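Local coordinates for catechol 2,3-dioxygenase (PDB 3HPY), which probably catalyses the iron-dependent extradiol cleavage of catechol by dioxygen, giving 2-hydroxy-6-oxohexa-2,4-dienoate, at residues T4-P9 / L194-K199; A84-Y89 / Q166-E171; G105-F110 / L117-A122; G174-E179 / P275-E280. All coordinates share one frame; numbering follows the deposited sequence.

Overall arrangement
From the N terminus, residues 4-9 open contact 1, whose loop shuts only when the chain reaches 194-199, at the end of strand 189-195. Within that span, helix 76-89 starts contact 2, and the hairpin of contact 3 (105-110 with 117-122) closes before helix 162-171 completes contact 2; contact 3 thus sits inside contact 2, and both inside contact 1. Contact 4 starts at 174-179, ahead of the second half of contact 1, and ends at 275-280, so these two cross. Contact 3 is internal to the N-terminal sheet, contacts 1 and 2 join the two halves of the chain, and contact 4 fastens a late loop to strand 176-182.

Contact 1 of 4, residues T4-P9 / L194-K199; sequences TGVLRP and LSCSHK
Cys-196 points its side chain at the backbone of residues 4-9 and has the largest share of the surface buried between the segments. Van der Waals contact comes first: SG lies 4.0 Å from Val-6 CG1 and 3.7 Å from Leu-7 O. A chi1 of 58° sets SG between the backbone N and carbonyl carbon of Cys-196, which aims it at this short run of chain. Further along, the bent side chain of Lys-199 brings NZ to 4.2 Å from Pro-9 CD, a loose approach of two side-chain ends.

Electrostatically, the closest backbone approach pairs two acceptors, Val-6 O and Cys-196 O, 3.4 Å apart. Lys-199 NZ bonds to Asp-153 O and forms a salt bridge with Asp-202; Arg-8 forms salt bridges with Asp-52 and with Asp-278 of the second subunit. In the backbone, Leu-7 and Arg-8 make a classic beta bulge opposite Lys-72.

Local hydrogen bonds shape the 194-199 side. Ser-197 N donates to Ser-195 OG (3.1 Å) and Lys-199 N to Ser-197 OG (3.2 Å), giving two successive ST turns; Ser-197 OG and Cys-196 N also bond to Asp-202.

With Lys-199 NZ, Ser-197 OG and the Arg-8 guanidinium held by other residues, what passes between the segments is mainly packing of Cys-196 on Val-6 and the Leu-7 backbone. Val-6 and Pro-9 also pack on strand 65-73, and the Pro-9 side chain lies about 5 Å from that of the iron ligand His-154.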
loop_
_atom_site.group_PDB
_atom_site.type_symbol
_atom_site.label_atom_id
_atom_site.label_comp_id
_atom_site.label_asym_id
_atom_site.label_seq_id
_atom_site.Cartn_x
_atom_site.Cartn_y
_atom_site.Cartn_z
ATOM N N THR C 4 -6.621 31.551 5.575
ATOM C CA THR C 4 -6.525 32.754 6.405
ATOM C C THR C 4 -6.994 32.424 7.821
ATOM O O THR C 4 -7.449 31.311 8.085
ATOM C CB THR C 4 -7.418 33.914 5.872
ATOM O OG1 THR C 4 -8.778 33.483 5.819
ATOM C CG2 THR C 4 -6.980 34.352 4.479
ATOM N N GLY C 5 -6.893 33.398 8.726
ATOM C CA GLY C 5 -7.320 33.176 10.102
ATOM C C GLY C 5 -6.580 32.057 10.815
ATOM O O GLY C 5 -5.346 32.052 10.865
ATOM N N VAL C 6 -7.327 31.122 11.397
ATOM C CA VAL C 6 -6.721 29.988 12.094
ATOM C C VAL C 6 -6.283 28.989 11.021
ATOM O O VAL C 6 -7.110 28.449 10.289
ATOM C CB VAL C 6 -7.727 29.316 13.041
ATOM C CG1 VAL C 6 -7.056 28.179 13.785
ATOM C CG2 VAL C 6 -8.284 30.347 14.015
ATOM N N LEU C 7 -4.980 28.754 10.933
ATOM C CA LEU C 7 -4.443 27.874 9.910
ATOM C C LEU C 7 -4.411 26.391 10.233
ATOM O O LEU C 7 -4.913 25.569 9.466
ATOM C CB LEU C 7 -3.020 28.316 9.548
ATOM C CG LEU C 7 -2.809 29.744 9.043
ATOM C CD1 LEU C 7 -1.339 29.967 8.730
ATOM C CD2 LEU C 7 -3.665 29.982 7.806
ATOM N N ARG C 8 -3.831 26.053 11.379
ATOM C CA ARG C 8 -3.665 24.652 11.746
ATOM C C ARG C 8 -3.357 24.464 13.232
ATOM O O ARG C 8 -3.091 25.428 13.950
ATOM C CB ARG C 8 -2.486 24.080 10.934
ATOM C CG ARG C 8 -1.252 25.042 10.844
ATOM C CD ARG C 8 0.093 24.276 10.781
ATOM N NE ARG C 8 1.340 25.049 10.942
ATOM C CZ ARG C 8 1.689 26.135 10.244
ATOM N NH1 ARG C 8 0.887 26.637 9.317
ATOM N NH2 ARG C 8 2.880 26.693 10.430
ATOM N N PRO C 9 -3.438 23.212 13.718
ATOM C CA PRO C 9 -3.125 22.964 15.129
ATOM C C PRO C 9 -1.636 23.290 15.229
ATOM O O PRO C 9 -0.851 22.817 14.398
ATOM C CB PRO C 9 -3.375 21.471 15.281
ATOM C CG PRO C 9 -4.492 21.209 14.325
ATOM C CD PRO C 9 -4.194 22.090 13.130
ATOM N N LEU C 194 -14.543 19.451 13.732
ATOM C CA LEU C 194 -14.370 20.754 13.103
ATOM C C LEU C 194 -13.105 20.953 12.252
ATOM O O LEU C 194 -12.030 20.451 12.584
ATOM C CB LEU C 194 -14.416 21.831 14.196
ATOM C CG LEU C 194 -15.554 21.750 15.220
ATOM C CD1 LEU C 194 -15.202 22.614 16.427
ATOM C CD2 LEU C 194 -16.875 22.189 14.592
ATOM N N SER C 195 -13.239 21.712 11.167
ATOM C CA SER C 195 -12.110 22.014 10.290
ATOM C C SER C 195 -11.979 23.525 10.118
ATOM O O SER C 195 -12.970 24.246 10.144
ATOM C CB SER C 195 -12.309 21.356 8.912
ATOM O OG SER C 195 -11.294 21.722 7.977
ATOM N N CYS C 196 -10.747 24.001 9.973
ATOM C CA CYS C 196 -10.484 25.419 9.736
ATOM C C CYS C 196 -9.645 25.454 8.469
ATOM O O CYS C 196 -8.841 26.363 8.260
ATOM C CB CYS C 196 -9.701 26.032 10.904
ATOM S SG CYS C 196 -8.099 25.263 11.270
ATOM N N SER C 197 -9.858 24.448 7.623
ATOM C CA SER C 197 -9.091 24.269 6.392
ATOM C C SER C 197 -9.862 23.292 5.494
ATOM O O SER C 197 -11.090 23.272 5.534
ATOM C CB SER C 197 -7.735 23.665 6.760
ATOM O OG SER C 197 -7.916 22.387 7.370
ATOM N N HIS C 198 -9.170 22.511 4.662
ATOM C CA HIS C 198 -9.888 21.517 3.863
ATOM C C HIS C 198 -9.562 20.089 4.323
ATOM O O HIS C 198 -9.716 19.114 3.577
ATOM C CB HIS C 198 -9.674 21.680 2.338
ATOM C CG HIS C 198 -8.253 21.558 1.886
ATOM N ND1 HIS C 198 -7.483 22.653 1.558
ATOM C CD2 HIS C 198 -7.461 20.475 1.707
ATOM C CE1 HIS C 198 -6.277 22.252 1.198
ATOM N NE2 HIS C 198 -6.236 20.934 1.282
ATOM N N LYS C 199 -9.122 19.974 5.574
ATOM C CA LYS C 199 -8.833 18.673 6.177
ATOM C C LYS C 199 -10.162 18.203 6.788
ATOM O O LYS C 199 -11.033 19.025 7.086
ATOM C CB LYS C 199 -7.781 18.803 7.292
ATOM C CG LYS C 199 -6.378 19.168 6.835
ATOM C CD LYS C 199 -5.493 19.627 7.992
ATOM C CE LYS C 199 -5.386 18.573 9.083
ATOM N NZ LYS C 199 -4.711 19.078 10.302
#

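Contact 2 of 4, residues A84-Y89 / Q166-E171; sequences ADLQAY and QKIFTE
Tyr-89 reaches across from helix 76-89 and meets Lys-167 and Ile-168 in two different ways. With CG trans to its own backbone N (chi1 -167°), the ring projects toward the other helix. It runs at about a right angle to the side chain of Lys-167, whose NZ donates a hydrogen bond of 3.2 Å to Tyr-89 OH. Lys-167 is bent at both chi3 and chi4, and this fold-back carries NZ to the hydroxyl while Lys-167 CB also lies only 3.4 Å from Tyr-89 OH. The ammonium group sits at the ring edge, near its plane, as does Glu-171 OE1, 4.1 Å from Tyr-89 OH. The helix axes stay 11.6 Å apart at their closest and make an angle of 137°, a separation bridged chiefly by the Tyr-89 ring. Each helix belongs to a different half of the chain, and both halves are of the vicinal oxygen chelate type. Ile-168 divides its branches between two partners: CG1 touches Tyr-89 CE2 at 3.6 Å, approaching the ring obliquely, while CG2 meets Leu-86 CD2 at 4.2 Å. Leu-86 itself also packs on Phe-110 of the N-terminal sheet, and Ile-168 on Leu-173.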
loop_
_atom_site.group_PDB
_atom_site.type_symbol
_atom_site.label_atom_id
_atom_site.label_comp_id
_atom_site.label_asym_id
_atom_site.label_seq_id
_atom_site.Cartn_x
_atom_site.Cartn_y
_atom_site.Cartn_z
ATOM N N ALA C 84 -9.661 40.083 19.877
ATOM C CA ALA C 84 -10.769 41.036 20.000
ATOM C C ALA C 84 -12.145 40.411 19.805
ATOM O O ALA C 84 -13.090 40.744 20.521
ATOM C CB ALA C 84 -10.589 42.180 19.016
ATOM N N ASP C 85 -12.258 39.513 18.832
ATOM C CA ASP C 85 -13.529 38.852 18.555
ATOM C C ASP C 85 -13.904 37.911 19.694
ATOM O O ASP C 85 -15.080 37.672 19.951
ATOM C CB ASP C 85 -13.455 38.067 17.244
ATOM C CG ASP C 85 -13.091 38.944 16.054
ATOM O OD1 ASP C 85 -13.586 40.090 15.982
ATOM O OD2 ASP C 85 -12.320 38.486 15.182
ATOM N N LEU C 86 -12.896 37.367 20.369
ATOM C CA LEU C 86 -13.147 36.465 21.486
ATOM C C LEU C 86 -13.688 37.269 22.666
ATOM O O LEU C 86 -14.592 36.824 23.376
ATOM C CB LEU C 86 -11.863 35.736 21.890
ATOM C CG LEU C 86 -11.397 34.616 20.952
ATOM C CD1 LEU C 86 -9.964 34.233 21.285
ATOM C CD2 LEU C 86 -12.330 33.416 21.071
ATOM N N GLN C 87 -13.143 38.460 22.872
ATOM C CA GLN C 87 -13.610 39.287 23.975
ATOM C C GLN C 87 -14.986 39.866 23.667
ATOM O O GLN C 87 -15.846 39.911 24.539
ATOM C CB GLN C 87 -12.621 40.412 24.262
ATOM C CG GLN C 87 -11.215 39.938 24.498
ATOM C CD GLN C 87 -10.323 41.059 24.940
ATOM O OE1 GLN C 87 -9.180 41.172 24.500
ATOM N NE2 GLN C 87 -10.836 41.903 25.827
ATOM N N ALA C 88 -15.199 40.299 22.428
ATOM C CA ALA C 88 -16.496 40.859 22.043
ATOM C C ALA C 88 -17.574 39.798 22.235
ATOM O O ALA C 88 -18.722 40.113 22.559
ATOM C CB ALA C 88 -16.466 41.321 20.579
ATOM N N TYR C 89 -17.184 38.539 22.032
ATOM C CA TYR C 89 -18.080 37.392 22.166
ATOM C C TYR C 89 -18.412 37.176 23.633
ATOM O O TYR C 89 -19.447 36.601 23.965
ATOM C CB TYR C 89 -17.412 36.124 21.614
ATOM C CG TYR C 89 -18.367 34.958 21.419
ATOM C CD1 TYR C 89 -19.283 34.954 20.369
ATOM C CD2 TYR C 89 -18.371 33.871 22.300
ATOM C CE1 TYR C 89 -20.186 33.902 20.196
ATOM C CE2 TYR C 89 -19.267 32.813 22.139
ATOM C CZ TYR C 89 -20.172 32.834 21.088
ATOM O OH TYR C 89 -21.062 31.793 20.934
ATOM N N GLN C 166 -18.904 24.516 19.967
ATOM C CA GLN C 166 -19.086 24.591 18.531
ATOM C C GLN C 166 -19.297 26.046 18.093
ATOM O O GLN C 166 -18.616 26.528 17.181
ATOM C CB GLN C 166 -20.271 23.717 18.106
ATOM C CG GLN C 166 -20.704 23.918 16.658
ATOM C CD GLN C 166 -21.628 22.827 16.146
ATOM O OE1 GLN C 166 -22.408 22.242 16.903
ATOM N NE2 GLN C 166 -21.557 22.561 14.845
ATOM N N LYS C 167 -20.221 26.740 18.754
ATOM C CA LYS C 167 -20.526 28.130 18.428
ATOM C C LYS C 167 -19.276 28.993 18.371
ATOM O O LYS C 167 -19.084 29.760 17.429
ATOM C CB LYS C 167 -21.495 28.733 19.455
ATOM C CG LYS C 167 -22.858 28.067 19.519
ATOM C CD LYS C 167 -23.842 28.845 20.418
ATOM C CE LYS C 167 -23.614 28.617 21.924
ATOM N NZ LYS C 167 -22.407 29.309 22.485
ATOM N N ILE C 168 -18.427 28.878 19.384
ATOM C CA ILE C 168 -17.208 29.675 19.421
ATOM C C ILE C 168 -16.316 29.325 18.238
ATOM O O ILE C 168 -15.753 30.213 17.586
ATOM C CB ILE C 168 -16.425 29.434 20.715
ATOM C CG1 ILE C 168 -17.303 29.765 21.919
ATOM C CG2 ILE C 168 -15.167 30.287 20.728
ATOM C CD1 ILE C 168 -16.719 29.317 23.227
ATOM N N PHE C 169 -16.178 28.031 17.965
ATOM C CA PHE C 169 -15.351 27.614 16.844
ATOM C C PHE C 169 -15.896 28.027 15.485
ATOM O O PHE C 169 -15.140 28.535 14.655
ATOM C CB PHE C 169 -15.115 26.099 16.867
ATOM C CG PHE C 169 -13.964 25.694 17.735
ATOM C CD1 PHE C 169 -14.135 25.505 19.102
ATOM C CD2 PHE C 169 -12.686 25.580 17.196
ATOM C CE1 PHE C 169 -13.044 25.214 19.924
ATOM C CE2 PHE C 169 -11.586 25.290 18.007
ATOM C CZ PHE C 169 -11.763 25.108 19.374
ATOM N N THR C 170 -17.192 27.820 15.253
ATOM C CA THR C 170 -17.783 28.157 13.960
ATOM C C THR C 170 -18.219 29.612 13.800
ATOM O O THR C 170 -18.282 30.118 12.677
ATOM C CB THR C 170 -19.007 27.245 13.609
ATOM O OG1 THR C 170 -20.127 27.583 14.443
ATOM C CG2 THR C 170 -18.654 25.777 13.793
ATOM N N GLU C 171 -18.521 30.294 14.896
ATOM C CA GLU C 171 -18.939 31.683 14.782
ATOM C C GLU C 171 -17.824 32.671 15.104
ATOM O O GLU C 171 -17.914 33.841 14.747
ATOM C CB GLU C 171 -20.154 31.947 15.666
ATOM C CG GLU C 171 -21.350 31.093 15.297
ATOM C CD GLU C 171 -22.649 31.587 15.904
ATOM O OE1 GLU C 171 -22.669 31.919 17.112
ATOM O OE2 GLU C 171 -23.659 31.632 15.171
#

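Contact 3 of 4, residues G105-F110 / L117-A122; sequences GERVRF and LIELYA
Arg-109 runs alongside Glu-119 on the neighbouring strand, the two side chains pointing the same way. Its CB lies 3.8 Å from Glu-119 CG, and its CG passes 3.2 Å from Ile-118 O. CD comes within 4.2 Å of Leu-117 CD1. A bend at chi3 (-61°) then brings the guanidinium edge alongside the carboxylate, where NE reaches Glu-119 OE2 at 3.0 Å and NH2 reaches that same oxygen at 2.8 Å. In this side-on grip by two nitrogens on one atom the flat groups are nearly coplanar, 4° apart, though the oxygen is tilted somewhat out of the guanidinium plane. The pair is a non-hydrogen-bonded one in an antiparallel beta hairpin of strands 107-111 and 117-121, flanked by the hydrogen-bonded pairs Val-108/Leu-120 and Phe-110/Ile-118; the Val-108 N to Leu-120 O bond measures 2.7 Å. Glu-119 OE2 accepts a third bond, from Arg-107 NH1 at 3.0 Å, on the syn side but well out of the carboxylate plane, so two arginines share the buried carboxylate and should favour its ionised form. Arg-107 has a further salt bridge to Glu-100, and the Arg-109 guanidinium makes a cation-pi contact with Phe-68. On the other face of the hairpin, Ile-118 CB sits over the Phe-110 ring, 3.9 Å from its centroid, a CH-pi contact.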
loop_
_atom_site.group_PDB
_atom_site.type_symbol
_atom_site.label_atom_id
_atom_site.label_comp_id
_atom_site.label_asym_id
_atom_site.label_seq_id
_atom_site.Cartn_x
_atom_site.Cartn_y
_atom_site.Cartn_z
ATOM N N GLY C 105 6.290 33.030 20.004
ATOM C CA GLY C 105 5.846 34.394 20.191
ATOM C C GLY C 105 4.720 34.424 21.195
ATOM O O GLY C 105 4.303 33.388 21.709
ATOM N N GLU C 106 4.222 35.612 21.488
ATOM C CA GLU C 106 3.147 35.722 22.445
ATOM C C GLU C 106 1.920 35.045 21.859
ATOM O O GLU C 106 1.740 35.017 20.642
ATOM C CB GLU C 106 2.867 37.182 22.727
ATOM C CG GLU C 106 2.449 37.907 21.502
ATOM C CD GLU C 106 2.050 39.329 21.786
ATOM O OE1 GLU C 106 1.577 39.987 20.841
ATOM O OE2 GLU C 106 2.206 39.792 22.940
ATOM N N ARG C 107 1.087 34.499 22.739
ATOM C CA ARG C 107 -0.118 33.793 22.331
ATOM C C ARG C 107 -1.326 34.204 23.164
ATOM O O ARG C 107 -1.192 34.603 24.322
ATOM C CB ARG C 107 0.096 32.286 22.480
ATOM C CG ARG C 107 1.541 31.891 22.771
ATOM C CD ARG C 107 1.604 30.835 23.854
ATOM N NE ARG C 107 2.864 30.898 24.590
ATOM C CZ ARG C 107 3.152 30.154 25.656
ATOM N NH1 ARG C 107 2.268 29.274 26.120
ATOM N NH2 ARG C 107 4.321 30.305 26.264
ATOM N N VAL C 108 -2.506 34.091 22.569
ATOM C CA VAL C 108 -3.750 34.438 23.241
ATOM C C VAL C 108 -4.356 33.141 23.760
ATOM O O VAL C 108 -4.600 32.222 22.979
ATOM C CB VAL C 108 -4.735 35.094 22.257
ATOM C CG1 VAL C 108 -5.933 35.639 23.001
ATOM C CG2 VAL C 108 -4.036 36.194 21.483
ATOM N N ARG C 109 -4.581 33.056 25.071
ATOM C CA ARG C 109 -5.156 31.850 25.653
ATOM C C ARG C 109 -6.491 32.127 26.325
ATOM O O ARG C 109 -6.665 33.153 26.975
ATOM C CB ARG C 109 -4.200 31.224 26.676
ATOM C CG ARG C 109 -4.655 29.856 27.182
ATOM C CD ARG C 109 -3.835 29.386 28.378
ATOM N NE ARG C 109 -2.413 29.230 28.075
ATOM C CZ ARG C 109 -1.495 28.906 28.981
ATOM N NH1 ARG C 109 -1.848 28.704 30.244
ATOM N NH2 ARG C 109 -0.220 28.782 28.629
ATOM N N PHE C 110 -7.435 31.211 26.150
ATOM C CA PHE C 110 -8.751 31.358 26.749
ATOM C C PHE C 110 -9.273 29.980 27.138
ATOM O O PHE C 110 -8.710 28.958 26.732
ATOM C CB PHE C 110 -9.700 32.050 25.767
ATOM C CG PHE C 110 -9.947 31.273 24.502
ATOM C CD1 PHE C 110 -10.978 30.337 24.431
ATOM C CD2 PHE C 110 -9.149 31.481 23.376
ATOM C CE1 PHE C 110 -11.214 29.620 23.256
ATOM C CE2 PHE C 110 -9.377 30.768 22.198
ATOM C CZ PHE C 110 -10.411 29.837 22.139
ATOM N N LEU C 117 -8.256 24.546 27.789
ATOM C CA LEU C 117 -7.581 25.799 27.483
ATOM C C LEU C 117 -7.094 25.772 26.036
ATOM O O LEU C 117 -6.441 24.824 25.612
ATOM C CB LEU C 117 -6.387 26.005 28.415
ATOM C CG LEU C 117 -6.640 25.806 29.912
ATOM C CD1 LEU C 117 -5.407 26.225 30.691
ATOM C CD2 LEU C 117 -7.844 26.615 30.346
ATOM N N ILE C 118 -7.413 26.820 25.287
ATOM C CA ILE C 118 -7.013 26.922 23.889
ATOM C C ILE C 118 -6.039 28.084 23.723
ATOM O O ILE C 118 -6.137 29.090 24.421
ATOM C CB ILE C 118 -8.240 27.168 22.992
ATOM C CG1 ILE C 118 -9.331 26.146 23.311
ATOM C CG2 ILE C 118 -7.847 27.073 21.527
ATOM C CD1 ILE C 118 -8.979 24.720 22.954
ATOM N N GLU C 119 -5.096 27.937 22.804
ATOM C CA GLU C 119 -4.116 28.983 22.552
ATOM C C GLU C 119 -4.092 29.362 21.077
ATOM O O GLU C 119 -4.340 28.527 20.214
ATOM C CB GLU C 119 -2.721 28.521 22.981
ATOM C CG GLU C 119 -2.347 28.871 24.414
ATOM C CD GLU C 119 -0.910 28.530 24.729
ATOM O OE1 GLU C 119 -0.082 28.516 23.792
ATOM O OE2 GLU C 119 -0.595 28.290 25.917
ATOM N N LEU C 120 -3.798 30.627 20.805
ATOM C CA LEU C 120 -3.706 31.145 19.442
ATOM C C LEU C 120 -2.421 31.966 19.366
ATOM O O LEU C 120 -2.195 32.845 20.200
ATOM C CB LEU C 120 -4.916 32.037 19.128
ATOM C CG LEU C 120 -6.102 31.475 18.334
ATOM C CD1 LEU C 120 -6.471 30.081 18.792
ATOM C CD2 LEU C 120 -7.269 32.410 18.496
ATOM N N TYR C 121 -1.566 31.663 18.394
ATOM C CA TYR C 121 -0.325 32.404 18.235
ATOM C C TYR C 121 -0.030 32.578 16.763
ATOM O O TYR C 121 -0.509 31.807 15.933
ATOM C CB TYR C 121 0.848 31.664 18.884
ATOM C CG TYR C 121 1.189 30.342 18.220
ATOM C CD1 TYR C 121 0.453 29.189 18.497
ATOM C CD2 TYR C 121 2.262 30.242 17.333
ATOM C CE1 TYR C 121 0.783 27.961 17.910
ATOM C CE2 TYR C 121 2.600 29.026 16.741
ATOM C CZ TYR C 121 1.861 27.889 17.038
ATOM O OH TYR C 121 2.237 26.679 16.492
ATOM N N ALA C 122 0.776 33.584 16.444
ATOM C CA ALA C 122 1.137 33.848 15.057
ATOM C C ALA C 122 2.623 33.661 14.826
ATOM O O ALA C 122 3.080 33.615 13.683
ATOM C CB ALA C 122 0.733 35.266 14.677
#

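Contact 4 of 4, residues G174-E179 / P275-E280; sequences GFYLVE and PYPDYE
Tyr-176 offers one ring face to Pro-277, whose CA lies 3.8 Å from the ring centroid and only 8° off the normal, a centred CH-pi contact. At the ring edge, near its plane, Pro-275 O is 3.0 Å from Tyr-176 OH, but the angle is too poor for a hydrogen bond; the hydroxyl bonds instead to Ser-197 O. Tyr-276 O approaches Tyr-176 CE1 obliquely at 3.3 Å. A second ring, that of Tyr-279, has Tyr-276 N above one face, toward the rim. Tyr-276 to Tyr-279 form a type I turn, closed by a 2.9 Å bond from Tyr-279 N to Tyr-276 O.

Beside the aromatic contact, Val-178 CG1 meets Pro-275 CG at 3.7 Å, the two side chains crossing at about a right angle. One water joins the backbones, donating to Val-178 O and to Glu-280 O at 3.0 Å each. Asp-278 reaches outward to a salt bridge with Arg-8 of the second subunit.

On the strand, Val-178 and Glu-179 both face Trp-193, a residue of the 4-methylcatechol pocket, in a classic beta bulge. Pro-275 and the type I turn that follows it thus pack on strand 176-182 in the C-terminal, glyoxalase-type (vicinal oxygen chelate) half, where the loop leads into strand 282-284, the parallel partner of 176-182, and the Val-178 side chain lies about 10 Å from the bound 4-methylcatechol.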
loop_
_atom_site.group_PDB
_atom_site.type_symbol
_atom_site.label_atom_id
_atom_site.label_comp_id
_atom_site.label_asym_id
_atom_site.label_seq_id
_atom_site.Cartn_x
_atom_site.Cartn_y
_atom_site.Cartn_z
ATOM N N GLY C 174 -13.712 30.780 12.862
ATOM C CA GLY C 174 -13.756 30.453 11.449
ATOM C C GLY C 174 -13.732 28.966 11.140
ATOM O O GLY C 174 -13.259 28.557 10.080
ATOM N N PHE C 175 -14.229 28.146 12.061
ATOM C CA PHE C 175 -14.276 26.710 11.822
ATOM C C PHE C 175 -15.639 26.358 11.251
ATOM O O PHE C 175 -16.528 27.214 11.167
ATOM C CB PHE C 175 -14.049 25.930 13.113
ATOM C CG PHE C 175 -12.623 25.894 13.556
ATOM C CD1 PHE C 175 -11.942 27.067 13.877
ATOM C CD2 PHE C 175 -11.956 24.683 13.661
ATOM C CE1 PHE C 175 -10.613 27.027 14.298
ATOM C CE2 PHE C 175 -10.631 24.624 14.080
ATOM C CZ PHE C 175 -9.951 25.795 14.401
ATOM N N TYR C 176 -15.793 25.108 10.829
ATOM C CA TYR C 176 -17.059 24.640 10.279
ATOM C C TYR C 176 -17.199 23.152 10.527
ATOM O O TYR C 176 -16.207 22.431 10.556
ATOM C CB TYR C 176 -17.157 24.941 8.784
ATOM C CG TYR C 176 -16.246 24.133 7.879
ATOM C CD1 TYR C 176 -16.740 23.050 7.140
ATOM C CD2 TYR C 176 -14.908 24.487 7.715
ATOM C CE1 TYR C 176 -15.920 22.349 6.256
ATOM C CE2 TYR C 176 -14.080 23.795 6.835
ATOM C CZ TYR C 176 -14.590 22.732 6.109
ATOM O OH TYR C 176 -13.772 22.056 5.233
ATOM N N LEU C 177 -18.438 22.703 10.711
ATOM C CA LEU C 177 -18.732 21.301 10.987
ATOM C C LEU C 177 -18.516 20.404 9.783
ATOM O O LEU C 177 -19.117 20.611 8.727
ATOM C CB LEU C 177 -20.186 21.141 11.444
ATOM C CG LEU C 177 -20.438 20.388 12.753
ATOM C CD1 LEU C 177 -21.931 20.127 12.918
ATOM C CD2 LEU C 177 -19.675 19.092 12.758
ATOM N N VAL C 178 -17.666 19.392 9.938
ATOM C CA VAL C 178 -17.435 18.473 8.842
ATOM C C VAL C 178 -18.305 17.257 9.105
ATOM O O VAL C 178 -18.996 16.772 8.212
ATOM C CB VAL C 178 -15.954 18.047 8.743
ATOM C CG1 VAL C 178 -15.778 17.133 7.559
ATOM C CG2 VAL C 178 -15.053 19.279 8.608
ATOM N N GLU C 179 -18.285 16.771 10.340
ATOM C CA GLU C 179 -19.101 15.618 10.702
ATOM C C GLU C 179 -19.584 15.662 12.146
ATOM O O GLU C 179 -18.954 16.279 13.013
ATOM C CB GLU C 179 -18.330 14.315 10.485
ATOM C CG GLU C 179 -18.307 13.812 9.062
ATOM C CD GLU C 179 -17.851 12.363 8.994
ATOM O OE1 GLU C 179 -18.400 11.543 9.760
ATOM O OE2 GLU C 179 -16.955 12.046 8.182
ATOM N N PRO C 275 -13.041 17.983 2.627
ATOM C CA PRO C 275 -14.121 18.962 2.722
ATOM C C PRO C 275 -13.669 20.405 2.583
ATOM O O PRO C 275 -12.524 20.753 2.875
ATOM C CB PRO C 275 -14.727 18.668 4.088
ATOM C CG PRO C 275 -13.539 18.242 4.890
ATOM C CD PRO C 275 -12.785 17.342 3.932
ATOM N N TYR C 276 -14.586 21.241 2.116
ATOM C CA TYR C 276 -14.330 22.662 1.953
ATOM C C TYR C 276 -15.439 23.377 2.743
ATOM O O TYR C 276 -16.467 22.779 3.061
ATOM C CB TYR C 276 -14.341 23.026 0.458
ATOM C CG TYR C 276 -13.049 22.657 -0.276
ATOM C CD1 TYR C 276 -11.992 23.567 -0.359
ATOM C CD2 TYR C 276 -12.848 21.366 -0.809
ATOM C CE1 TYR C 276 -10.762 23.212 -0.938
ATOM C CE2 TYR C 276 -11.613 20.998 -1.400
ATOM C CZ TYR C 276 -10.574 21.933 -1.450
ATOM O OH TYR C 276 -9.327 21.611 -1.957
ATOM N N PRO C 277 -15.234 24.660 3.086
ATOM C CA PRO C 277 -16.210 25.453 3.847
ATOM C C PRO C 277 -17.629 25.503 3.255
ATOM O O PRO C 277 -18.592 25.808 3.956
ATOM C CB PRO C 277 -15.564 26.844 3.899
ATOM C CG PRO C 277 -14.100 26.561 3.794
ATOM C CD PRO C 277 -14.021 25.444 2.792
ATOM N N ASP C 278 -17.758 25.193 1.971
ATOM C CA ASP C 278 -19.053 25.227 1.297
ATOM C C ASP C 278 -19.791 23.902 1.390
ATOM O O ASP C 278 -20.897 23.778 0.876
ATOM C CB ASP C 278 -18.859 25.574 -0.182
ATOM C CG ASP C 278 -17.967 24.569 -0.894
ATOM O OD1 ASP C 278 -16.817 24.376 -0.438
ATOM O OD2 ASP C 278 -18.407 23.975 -1.897
ATOM N N TYR C 279 -19.177 22.914 2.039
ATOM C CA TYR C 279 -19.780 21.586 2.171
ATOM C C TYR C 279 -20.732 21.447 3.351
ATOM O O TYR C 279 -20.560 22.092 4.382
ATOM C CB TYR C 279 -18.688 20.514 2.311
ATOM C CG TYR C 279 -17.994 20.126 1.024
ATOM C CD1 TYR C 279 -17.136 19.027 0.984
ATOM C CD2 TYR C 279 -18.214 20.832 -0.158
ATOM C CE1 TYR C 279 -16.519 18.633 -0.204
ATOM C CE2 TYR C 279 -17.603 20.450 -1.349
ATOM C CZ TYR C 279 -16.759 19.347 -1.369
ATOM O OH TYR C 279 -16.179 18.945 -2.555
ATOM N N GLU C 280 -21.740 20.597 3.184
ATOM C CA GLU C 280 -22.708 20.331 4.238
ATOM C C GLU C 280 -22.155 19.200 5.107
ATOM O O GLU C 280 -21.600 18.227 4.589
ATOM C CB GLU C 280 -24.047 19.936 3.620
ATOM C CG GLU C 280 -24.883 21.139 3.243
ATOM C CD GLU C 280 -25.541 21.751 4.454
ATOM O OE1 GLU C 280 -26.509 21.134 4.952
ATOM O OE2 GLU C 280 -25.090 22.826 4.916
HETATM O O HOH W 1 -18.857 17.070 5.228
#